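Local coordinates for early 35 kDa protein (Autographa californica nucleopolyhedrovirus, PDB 1I3S), which blocks host cell death by inhibiting caspases, and also acts as an inhibitor of the RNA interference antiviral response of its insect host, at residues K67-E72 with V196-S201; K58-R63 with N163-F168. The protein carries 1 engineered substitution. All blocks are in the same frame, centred on the assembly; numbering follows the deposited sequence.

Followed from the N terminus, the chain leaves strand 52-57, runs through 58-60 and enters helix 61-75, whose first turn and middle belong to interactions 2 and 1 respectively. Interaction 2 closes a loop of 99 residues when 163-168 returns beside 58-63 and leads into strand 166-170. Interaction 1 closes a longer one, of 123 residues, when strand 191-200 passes across 67-72. The two loops cross: 58-63 and 67-72 come in this order, and so do their partners. Both partners reach the same large mixed sheet, so the helix is tied at its start to strand 166-170 and, some 15 Å away between contact centres, to strand 191-200.

Interaction 1: K67-E72 with V196-S201; sequences KSKPDE and VAYVDS. Engineered in segment 67-72: Pro70 (natural residue Val).
Pro70 rests its ring on the strand between Val196 and Tyr198. Its CB lies 4.1 Å from Val196 CB, and its CG is close to both the backbone carbonyl of Ala197 and, at 4.4 Å, to Tyr198 CB. Pro70 is engineered (natural valine); its nitrogen has no hydrogen to give to the preceding turn, and the helix is kinked there. Beside it, Lys69 CB meets Tyr198 CD2 at 3.8 Å. Tyr198 CG stands anti to the backbone N (chi1 179°), which lays the ring alongside the aliphatic part of the lysine, the two side chains running the same way. At the other end, the branched Val196 spreads its two methyls against the helix: CG2 approaches Lys67 CG at 4.2 Å, while CG1 lies 3.8 Å from Asp71 OD1. No hydrogen bond joins the segments. Within the helix, Lys67 NZ and Asp71 OD2 form a salt bridge of 2.6 Å on the carboxylate's syn lone pair, which would limit the freedom of both side chains. Behind the contact, Val196 and Tyr198 pair by backbone bonds with strand 13-21, and Ala197 with Val279. The arrangement is a helix packed across a β-sheet, the axes of 67-72 and 196-200 running at 98° to each other.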
loop_
_atom_site.group_PDB
_atom_site.type_symbol
_atom_site.label_atom_id
_atom_site.label_comp_id
_atom_site.label_asym_id
_atom_site.label_seq_id
_atom_site.Cartn_x
_atom_site.Cartn_y
_atom_site.Cartn_z
ATOM N N LYS A 67 -2.428 -9.730 5.573
ATOM C CA LYS A 67 -2.896 -9.898 4.170
ATOM C C LYS A 67 -4.221 -10.597 4.016
ATOM O O LYS A 67 -5.036 -10.260 3.135
ATOM C CB LYS A 67 -1.842 -10.657 3.385
ATOM C CG LYS A 67 -2.214 -10.950 1.953
ATOM C CD LYS A 67 -1.061 -11.621 1.237
ATOM C CE LYS A 67 -1.558 -12.425 0.047
ATOM N NZ LYS A 67 -2.269 -11.650 -0.988
ATOM N N SER A 68 -4.492 -11.560 4.873
ATOM C CA SER A 68 -5.724 -12.335 4.751
ATOM C C SER A 68 -6.933 -11.525 4.908
ATOM O O SER A 68 -7.962 -11.819 4.305
ATOM C CB SER A 68 -5.723 -13.451 5.784
ATOM O OG SER A 68 -5.766 -12.895 7.088
ATOM N N LYS A 69 -6.858 -10.495 5.731
ATOM C CA LYS A 69 -8.031 -9.621 5.976
ATOM C C LYS A 69 -8.585 -8.916 4.771
ATOM O O LYS A 69 -9.792 -9.026 4.479
ATOM C CB LYS A 69 -7.686 -8.623 7.070
ATOM C CG LYS A 69 -8.109 -9.066 8.460
ATOM C CD LYS A 69 -7.665 -10.470 8.801
ATOM C CE LYS A 69 -8.354 -10.941 10.081
ATOM N NZ LYS A 69 -8.359 -12.431 10.158
ATOM N N PRO A 70 -7.763 -8.135 4.055
ATOM C CA PRO A 70 -8.347 -7.483 2.881
ATOM C C PRO A 70 -8.686 -8.541 1.848
ATOM O O PRO A 70 -9.771 -8.467 1.184
ATOM C CB PRO A 70 -7.228 -6.561 2.392
ATOM C CG PRO A 70 -6.434 -6.300 3.627
ATOM C CD PRO A 70 -6.403 -7.634 4.310
ATOM N N ASP A 71 -7.798 -9.534 1.678
ATOM C CA ASP A 71 -8.059 -10.623 0.682
ATOM C C ASP A 71 -9.377 -11.289 0.945
ATOM O O ASP A 71 -10.183 -11.484 0.019
ATOM C CB ASP A 71 -6.934 -11.663 0.671
ATOM C CG ASP A 71 -5.761 -11.266 -0.253
ATOM O OD1 ASP A 71 -5.887 -10.282 -1.023
ATOM O OD2 ASP A 71 -4.709 -11.946 -0.221
ATOM N N GLU A 72 -9.648 -11.630 2.197
ATOM C CA GLU A 72 -10.934 -12.258 2.545
ATOM C C GLU A 72 -12.095 -11.397 2.143
ATOM O O GLU A 72 -13.071 -11.884 1.537
ATOM C CB GLU A 72 -10.987 -12.540 4.045
ATOM C CG GLU A 72 -10.341 -13.858 4.443
ATOM C CD GLU A 72 -10.261 -14.041 5.968
ATOM O OE1 GLU A 72 -11.037 -13.356 6.691
ATOM O OE2 GLU A 72 -9.429 -14.867 6.440
ATOM N N VAL A 196 -2.016 -4.499 -0.539
ATOM C CA VAL A 196 -3.302 -4.763 0.191
ATOM C C VAL A 196 -3.113 -4.012 1.455
ATOM O O VAL A 196 -1.958 -3.868 1.948
ATOM C CB VAL A 196 -3.557 -6.237 0.587
ATOM C CG1 VAL A 196 -4.001 -7.024 -0.590
ATOM C CG2 VAL A 196 -2.336 -6.817 1.203
ATOM N N ALA A 197 -4.204 -3.516 2.030
ATOM C CA ALA A 197 -4.066 -2.737 3.264
ATOM C C ALA A 197 -5.204 -2.887 4.179
ATOM O O ALA A 197 -6.339 -3.244 3.771
ATOM C CB ALA A 197 -3.861 -1.267 2.925
ATOM N N TYR A 198 -4.919 -2.629 5.448
ATOM C CA TYR A 198 -5.919 -2.695 6.519
ATOM C C TYR A 198 -5.703 -1.471 7.354
ATOM O O TYR A 198 -4.634 -1.289 7.997
ATOM C CB TYR A 198 -5.709 -3.967 7.323
ATOM C CG TYR A 198 -6.657 -4.116 8.465
ATOM C CD1 TYR A 198 -6.560 -3.291 9.592
ATOM C CD2 TYR A 198 -7.656 -5.099 8.437
ATOM C CE1 TYR A 198 -7.443 -3.448 10.672
ATOM C CE2 TYR A 198 -8.542 -5.261 9.495
ATOM C CZ TYR A 198 -8.434 -4.434 10.605
ATOM O OH TYR A 198 -9.364 -4.554 11.614
ATOM N N VAL A 199 -6.679 -0.580 7.348
ATOM C CA VAL A 199 -6.559 0.681 8.119
ATOM C C VAL A 199 -7.771 0.827 8.981
ATOM O O VAL A 199 -8.889 0.984 8.436
ATOM C CB VAL A 199 -6.475 1.926 7.147
ATOM C CG1 VAL A 199 -6.312 3.213 7.930
ATOM C CG2 VAL A 199 -5.297 1.785 6.189
ATOM N N ASP A 200 -7.619 0.761 10.309
ATOM C CA ASP A 200 -8.806 0.942 11.200
ATOM C C ASP A 200 -8.862 2.354 11.776
ATOM O O ASP A 200 -7.861 3.124 11.668
ATOM C CB ASP A 200 -8.842 -0.121 12.335
ATOM C CG ASP A 200 -7.798 0.113 13.451
ATOM O OD1 ASP A 200 -7.301 1.249 13.635
ATOM O OD2 ASP A 200 -7.492 -0.857 14.184
ATOM N N SER A 201 -10.005 2.709 12.382
ATOM C CA SER A 201 -10.240 4.038 13.000
ATOM C C SER A 201 -10.120 5.146 12.030
ATOM O O SER A 201 -9.428 6.187 12.308
ATOM C CB SER A 201 -9.276 4.282 14.150
ATOM O OG SER A 201 -9.469 3.316 15.173
#

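Interaction 2: K58-R63 with N163-F168; sequences KNNNLR and NQVLSF
Asn60 grips Gln164 with both ends of its amide. Asn60 OD1 accepts from Gln164 N at 2.8 Å, and Asn60 ND2 donates to Gln164 OE1 at 2.7 Å in an almost straight bond (177°). The acceptor lies in Asn60's amide plane, yet the donor stands above the carbonyl plane of Gln164 rather than on a lone pair, the two amides being turned 72° apart. Gln164 can reach back because its chain bends at chi2 (77°), and its NE2 is held by the carbonyls of Phe158 and Gly161. An amide suits both places, giving and taking at once. Val165 makes the close apolar part: CG1 touches Lys58 CB, and Leu62 CD2 comes within 4.3 Å of Val165 CG1. Lys58 N bonds to Val165 O at 2.8 Å. The extended Lys58 passes along buried Ser167 and ends in a salt bridge with Glu26, which Ser167 OG also bonds. The looser, solvent side is that of Asn59, which, ahead of the turn into the helix, bends back in a capping bond, Asn59 OD1 accepting from Asn61 N at 2.6 Å. Leu62 and Val165 both reach Val28 of strand 24-30, the neighbour of strand 166-170 across from strand 52-57, and so the start of helix 61-75 lies against these strands.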
loop_
_atom_site.group_PDB
_atom_site.type_symbol
_atom_site.label_atom_id
_atom_site.label_comp_id
_atom_site.label_asym_id
_atom_site.label_seq_id
_atom_site.Cartn_x
_atom_site.Cartn_y
_atom_site.Cartn_z
ATOM N N LYS A 58 9.103 -7.323 13.356
ATOM C CA LYS A 58 8.128 -8.314 13.861
ATOM C C LYS A 58 8.223 -9.558 13.090
ATOM O O LYS A 58 8.785 -9.568 11.993
ATOM C CB LYS A 58 6.708 -7.737 13.813
ATOM C CG LYS A 58 6.474 -6.737 14.951
ATOM C CD LYS A 58 5.092 -6.182 14.933
ATOM C CE LYS A 58 4.776 -5.484 16.222
ATOM N NZ LYS A 58 3.313 -5.196 16.275
ATOM N N ASN A 59 7.669 -10.641 13.620
ATOM C CA ASN A 59 7.758 -11.945 12.939
ATOM C C ASN A 59 7.088 -11.971 11.636
ATOM O O ASN A 59 6.054 -11.322 11.442
ATOM C CB ASN A 59 7.181 -13.041 13.833
ATOM C CG ASN A 59 7.461 -14.432 13.307
ATOM O OD1 ASN A 59 6.745 -14.954 12.404
ATOM N ND2 ASN A 59 8.506 -15.052 13.838
ATOM N N ASN A 60 7.646 -12.740 10.709
ATOM C CA ASN A 60 7.065 -12.851 9.364
ATOM C C ASN A 60 5.689 -13.424 9.331
ATOM O O ASN A 60 4.950 -13.227 8.342
ATOM C CB ASN A 60 7.986 -13.654 8.460
ATOM C CG ASN A 60 9.234 -12.890 8.082
ATOM O OD1 ASN A 60 9.324 -11.664 8.297
ATOM N ND2 ASN A 60 10.206 -13.589 7.505
ATOM N N ASN A 61 5.261 -14.118 10.375
ATOM C CA ASN A 61 3.901 -14.683 10.299
ATOM C C ASN A 61 2.878 -13.608 10.205
ATOM O O ASN A 61 1.751 -13.854 9.761
ATOM C CB ASN A 61 3.603 -15.576 11.501
ATOM C CG ASN A 61 3.748 -14.848 12.813
ATOM O OD1 ASN A 61 3.165 -13.757 13.024
ATOM N ND2 ASN A 61 4.518 -15.435 13.722
ATOM N N LEU A 62 3.248 -12.390 10.598
ATOM C CA LEU A 62 2.305 -11.250 10.582
ATOM C C LEU A 62 1.865 -10.921 9.197
ATOM O O LEU A 62 0.713 -10.465 8.989
ATOM C CB LEU A 62 2.934 -10.021 11.254
ATOM C CG LEU A 62 1.968 -8.981 11.881
ATOM C CD1 LEU A 62 1.299 -9.548 13.112
ATOM C CD2 LEU A 62 2.706 -7.743 12.292
ATOM N N ARG A 63 2.743 -11.168 8.224
ATOM C CA ARG A 63 2.449 -10.886 6.807
ATOM C C ARG A 63 1.185 -11.528 6.346
ATOM O O ARG A 63 0.303 -10.851 5.777
ATOM C CB ARG A 63 3.624 -11.324 5.927
ATOM C CG ARG A 63 3.459 -10.966 4.449
ATOM C CD ARG A 63 4.717 -11.288 3.618
ATOM N NE ARG A 63 4.636 -10.837 2.217
ATOM C CZ ARG A 63 3.780 -11.305 1.304
ATOM N NH1 ARG A 63 2.901 -12.255 1.622
ATOM N NH2 ARG A 63 3.815 -10.831 0.059
ATOM N N ASN A 163 12.343 -11.995 10.796
ATOM C CA ASN A 163 11.881 -10.637 11.178
ATOM C C ASN A 163 11.880 -9.616 10.120
ATOM O O ASN A 163 12.321 -8.487 10.378
ATOM C CB ASN A 163 12.738 -10.087 12.307
ATOM C CG ASN A 163 12.513 -10.802 13.611
ATOM O OD1 ASN A 163 11.475 -11.508 13.796
ATOM N ND2 ASN A 163 13.456 -10.630 14.553
ATOM N N GLN A 164 11.411 -9.938 8.920
ATOM C CA GLN A 164 11.395 -8.909 7.832
ATOM C C GLN A 164 10.066 -8.203 7.768
ATOM O O GLN A 164 9.339 -8.261 6.735
ATOM C CB GLN A 164 11.715 -9.535 6.455
ATOM C CG GLN A 164 13.112 -10.115 6.307
ATOM C CD GLN A 164 13.235 -11.458 6.989
ATOM O OE1 GLN A 164 12.476 -12.412 6.668
ATOM N NE2 GLN A 164 14.172 -11.565 7.931
ATOM N N VAL A 165 9.710 -7.548 8.866
ATOM C CA VAL A 165 8.454 -6.822 8.964
ATOM C C VAL A 165 8.753 -5.659 9.811
ATOM O O VAL A 165 9.203 -5.830 10.942
ATOM C CB VAL A 165 7.343 -7.666 9.639
ATOM C CG1 VAL A 165 6.244 -6.747 10.122
ATOM C CG2 VAL A 165 6.766 -8.700 8.664
ATOM N N LEU A 166 8.539 -4.454 9.285
ATOM C CA LEU A 166 8.817 -3.238 10.063
ATOM C C LEU A 166 7.573 -2.717 10.661
ATOM O O LEU A 166 6.512 -2.731 10.041
ATOM C CB LEU A 166 9.519 -2.176 9.185
ATOM C CG LEU A 166 10.995 -2.489 8.841
ATOM C CD1 LEU A 166 11.507 -1.562 7.780
ATOM C CD2 LEU A 166 11.862 -2.379 10.093
ATOM N N SER A 167 7.674 -2.290 11.911
ATOM C CA SER A 167 6.528 -1.725 12.661
ATOM C C SER A 167 6.876 -0.340 13.120
ATOM O O SER A 167 7.837 -0.156 13.887
ATOM C CB SER A 167 6.211 -2.596 13.868
ATOM O OG SER A 167 5.255 -1.953 14.689
ATOM N N PHE A 168 6.107 0.647 12.666
ATOM C CA PHE A 168 6.353 2.070 13.020
ATOM C C PHE A 168 5.324 2.612 13.960
ATOM O O PHE A 168 4.142 2.774 13.587
ATOM C CB PHE A 168 6.386 2.938 11.736
ATOM C CG PHE A 168 7.396 2.487 10.704
ATOM C CD1 PHE A 168 8.648 3.093 10.617
ATOM C CD2 PHE A 168 7.102 1.431 9.836
ATOM C CE1 PHE A 168 9.614 2.643 9.659
ATOM C CE2 PHE A 168 8.028 0.982 8.901
ATOM C CZ PHE A 168 9.288 1.585 8.808
#